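Local coordinates for subtilase cytotoxin subunit A (PDB 2IY9), which cleaves the host endoplasmic reticulum chaperone BiP as the subtilisin-like serine protease subunit of an AB5 toxin, inducing ER stress and eventual cell death, at residues A[87-96]-A[255-263]. Numbering follows the deposited sequence.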
loop_
_atom_site.group_PDB
_atom_site.type_symbol
_atom_site.label_atom_id
_atom_site.label_comp_id
_atom_site.label_asym_id
_atom_site.label_seq_id
_atom_site.Cartn_x
_atom_site.Cartn_y
_atom_site.Cartn_z
ATOM N N TYR A 87 8.476 -14.732 6.449
ATOM C CA TYR A 87 8.137 -15.811 5.515
ATOM C C TYR A 87 6.797 -15.528 4.852
ATOM O O TYR A 87 6.627 -15.778 3.662
ATOM C CB TYR A 87 8.099 -17.182 6.217
ATOM C CG TYR A 87 7.805 -18.346 5.282
ATOM C CD1 TYR A 87 8.499 -18.493 4.081
ATOM C CD2 TYR A 87 6.834 -19.300 5.602
ATOM C CE1 TYR A 87 8.229 -19.544 3.224
ATOM C CE2 TYR A 87 6.555 -20.367 4.743
ATOM C CZ TYR A 87 7.262 -20.477 3.560
ATOM O OH TYR A 87 7.015 -21.518 2.693
ATOM N N ILE A 88 5.866 -14.979 5.627
ATOM C CA ILE A 88 4.474 -14.842 5.193
ATOM C C ILE A 88 4.094 -13.473 4.637
ATOM O O ILE A 88 3.096 -13.345 3.902
ATOM C CB ILE A 88 3.480 -15.256 6.328
ATOM C CG1 ILE A 88 3.513 -14.263 7.497
ATOM C CG2 ILE A 88 3.798 -16.670 6.794
ATOM C CD1 ILE A 88 2.560 -14.617 8.681
ATOM N N HIS A 89 4.885 -12.460 4.986
ATOM C CA HIS A 89 4.424 -11.074 4.870
ATOM C C HIS A 89 4.106 -10.634 3.440
ATOM O O HIS A 89 3.025 -10.098 3.195
ATOM C CB HIS A 89 5.415 -10.114 5.527
ATOM C CG HIS A 89 4.867 -8.740 5.744
ATOM N ND1 HIS A 89 4.121 -8.403 6.852
ATOM C CD2 HIS A 89 4.969 -7.613 5.000
ATOM C CE1 HIS A 89 3.783 -7.126 6.779
ATOM N NE2 HIS A 89 4.291 -6.623 5.670
ATOM N N GLY A 90 5.033 -10.870 2.510
ATOM C CA GLY A 90 4.819 -10.511 1.099
ATOM C C GLY A 90 3.593 -11.193 0.501
ATOM O O GLY A 90 2.772 -10.546 -0.176
ATOM N N THR A 91 3.469 -12.500 0.752
ATOM C CA THR A 91 2.319 -13.296 0.277
ATOM C C THR A 91 1.002 -12.758 0.852
ATOM O O THR A 91 0.001 -12.627 0.139
ATOM C CB THR A 91 2.466 -14.806 0.643
ATOM O OG1 THR A 91 3.739 -15.290 0.201
ATOM C CG2 THR A 91 1.369 -15.643 -0.007
ATOM N N ALA A 92 1.011 -12.456 2.149
ATOM C CA ALA A 92 -0.139 -11.857 2.814
ATOM C C ALA A 92 -0.607 -10.582 2.091
ATOM O O ALA A 92 -1.787 -10.443 1.775
ATOM C CB ALA A 92 0.189 -11.563 4.269
ATOM N N MET A 93 0.328 -9.668 1.830
ATOM C CA MET A 93 0.000 -8.373 1.211
ATOM C C MET A 93 -0.529 -8.542 -0.205
ATOM O O MET A 93 -1.579 -7.977 -0.557
ATOM C CB MET A 93 1.209 -7.433 1.236
ATOM C CG MET A 93 1.786 -7.180 2.656
ATOM S SD MET A 93 0.577 -6.498 3.805
ATOM C CE MET A 93 0.273 -7.860 4.917
ATOM N N ALA A 94 0.187 -9.344 -0.992
ATOM C CA ALA A 94 -0.221 -9.716 -2.338
ATOM C C ALA A 94 -1.630 -10.287 -2.331
ATOM O O ALA A 94 -2.430 -9.941 -3.196
ATOM C CB ALA A 94 0.752 -10.706 -2.954
ATOM N N SER A 95 -1.942 -11.131 -1.344
ATOM C CA SER A 95 -3.273 -11.732 -1.288
ATOM C C SER A 95 -4.349 -10.674 -1.061
ATOM O O SER A 95 -5.399 -10.725 -1.705
ATOM C CB SER A 95 -3.357 -12.885 -0.277
ATOM O OG SER A 95 -3.404 -12.451 1.076
ATOM N N LEU A 96 -4.082 -9.705 -0.174
ATOM C CA LEU A 96 -5.058 -8.648 0.121
ATOM C C LEU A 96 -5.355 -7.761 -1.094
ATOM O O LEU A 96 -6.486 -7.317 -1.280
ATOM C CB LEU A 96 -4.604 -7.796 1.312
ATOM C CG LEU A 96 -4.542 -8.520 2.660
ATOM C CD1 LEU A 96 -3.932 -7.593 3.697
ATOM C CD2 LEU A 96 -5.932 -9.046 3.115
ATOM N N ASN A 255 -8.427 -7.239 12.165
ATOM C CA ASN A 255 -9.169 -8.479 11.925
ATOM C C ASN A 255 -9.168 -8.752 10.422
ATOM O O ASN A 255 -10.219 -8.926 9.804
ATOM C CB ASN A 255 -10.609 -8.343 12.458
ATOM C CG ASN A 255 -11.365 -9.662 12.469
ATOM O OD1 ASN A 255 -10.765 -10.729 12.635
ATOM N ND2 ASN A 255 -12.701 -9.593 12.324
ATOM N N ILE A 256 -7.976 -8.726 9.835
ATOM C CA ILE A 256 -7.829 -8.910 8.390
ATOM C C ILE A 256 -7.272 -10.302 8.086
ATOM O O ILE A 256 -6.183 -10.655 8.547
ATOM C CB ILE A 256 -6.890 -7.833 7.760
ATOM C CG1 ILE A 256 -7.281 -6.396 8.176
ATOM C CG2 ILE A 256 -6.794 -8.026 6.241
ATOM C CD1 ILE A 256 -8.628 -5.851 7.597
ATOM N N THR A 257 -8.024 -11.091 7.320
ATOM C CA THR A 257 -7.606 -12.449 6.967
ATOM C C THR A 257 -6.708 -12.394 5.714
ATOM O O THR A 257 -7.006 -11.659 4.777
ATOM C CB THR A 257 -8.833 -13.366 6.735
ATOM O OG1 THR A 257 -9.713 -13.294 7.871
ATOM C CG2 THR A 257 -8.413 -14.805 6.554
ATOM N N PHE A 258 -5.615 -13.153 5.716
ATOM C CA PHE A 258 -4.648 -13.143 4.609
ATOM C C PHE A 258 -4.099 -14.538 4.289
ATOM O O PHE A 258 -4.260 -15.478 5.071
ATOM C CB PHE A 258 -3.493 -12.185 4.917
ATOM C CG PHE A 258 -2.783 -12.492 6.208
ATOM C CD1 PHE A 258 -1.886 -13.558 6.293
ATOM C CD2 PHE A 258 -3.025 -11.725 7.343
ATOM C CE1 PHE A 258 -1.235 -13.855 7.492
ATOM C CE2 PHE A 258 -2.373 -12.004 8.540
ATOM C CZ PHE A 258 -1.477 -13.073 8.616
ATOM N N LEU A 259 -3.440 -14.652 3.138
ATOM C CA LEU A 259 -2.874 -15.908 2.664
ATOM C C LEU A 259 -1.430 -16.112 3.141
ATOM O O LEU A 259 -0.631 -15.162 3.155
ATOM C CB LEU A 259 -2.907 -15.931 1.129
ATOM C CG LEU A 259 -2.502 -17.210 0.392
ATOM C CD1 LEU A 259 -3.493 -18.324 0.711
ATOM C CD2 LEU A 259 -2.419 -16.961 -1.115
ATOM N N ARG A 260 -1.109 -17.352 3.518
ATOM C CA ARG A 260 0.260 -17.766 3.877
ATOM C C ARG A 260 0.870 -18.646 2.764
ATOM O O ARG A 260 0.121 -19.273 2.014
ATOM C CB ARG A 260 0.244 -18.557 5.186
ATOM C CG ARG A 260 -0.320 -17.820 6.410
ATOM C CD ARG A 260 -0.721 -18.823 7.489
ATOM N NE ARG A 260 0.341 -19.801 7.701
ATOM C CZ ARG A 260 1.360 -19.634 8.541
ATOM N NH1 ARG A 260 1.455 -18.529 9.275
ATOM N NH2 ARG A 260 2.286 -20.579 8.646
ATOM N N PRO A 261 2.219 -18.698 2.656
ATOM C CA PRO A 261 2.880 -19.527 1.634
ATOM C C PRO A 261 2.544 -21.023 1.677
ATOM O O PRO A 261 2.687 -21.699 0.660
ATOM C CB PRO A 261 4.368 -19.310 1.915
ATOM C CG PRO A 261 4.427 -17.967 2.559
ATOM C CD PRO A 261 3.211 -17.931 3.433
ATOM N N ASP A 262 2.091 -21.520 2.829
ATOM C CA ASP A 262 1.683 -22.919 2.957
ATOM C C ASP A 262 0.196 -23.117 2.639
ATOM O O ASP A 262 -0.373 -24.182 2.910
ATOM C CB ASP A 262 2.044 -23.480 4.348
ATOM C CG ASP A 262 1.322 -22.767 5.489
ATOM O OD1 ASP A 262 0.499 -21.862 5.225
ATOM O OD2 ASP A 262 1.578 -23.111 6.669
ATOM N N ALA A 263 -0.421 -22.079 2.072
ATOM C CA ALA A 263 -1.798 -22.113 1.566
ATOM C C ALA A 263 -2.907 -21.953 2.605
ATOM O O ALA A 263 -4.071 -21.788 2.250
ATOM C CB ALA A 263 -2.043 -23.359 0.706
#
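Ala92 presses its CB against the ring of Phe258, 3.5 Å from CD1, and Ile88 adds its CD1 near CE1 of the same ring; both methyls come in obliquely. This is the helix of the subtilase fold that holds His89, assigned to the charge relay as in other subtilases, crossed at 112° by the strand 256-259, half of a two-stranded antiparallel hairpin with 265-268. His89 leaves the helix away from the strand, and its side chain touches Ser272. The strand meets a different helix face, yet the catalytic residues are near: side chain to side chain, Ser272 is about 7 Å from Leu96 and Asp52 about 7 Å from Ala92. Toward the helix C-terminal end, Leu96 fits CD2 tightly against CG2 of Ile256, at 3.4 Å, while the same methyl also touches the carbonyl oxygen of Thr257; Tyr26 of helix 25-30 touches both side chains.

At the other end, Pro261 wedges between Tyr87 and Thr91. Tyr87 swings its CG opposite the backbone N, which puts one ring face against Pro261, whose CG sits over the ring centre in a CH-pi contact, 3.9 Å from the centroid and 12° off the normal. CD of Pro261 meets CG2 of Ile88, and that methyl also sits over one face of the Arg260 guanidinium, offset toward NH1. Arg260 NH2 bonds to Asp262 OD2, which lies in the guanidinium plane and is met from above the carboxylate plane; NH2 also forms a salt bridge with Glu84, earlier on the same helix. Thr91 OG1, beside Pro261 CG, is engaged by the backbone N of Ala56.

One hydrogen bond joins helix and strand directly. Ser95 holds OG between its backbone N and carbonyl carbon, where the hydroxyl donates back to Ala92 O, 2.7 Å away, and its oxygen receives Leu259 N at 3.0 Å, with a nearly straight N-H...O angle of 165°.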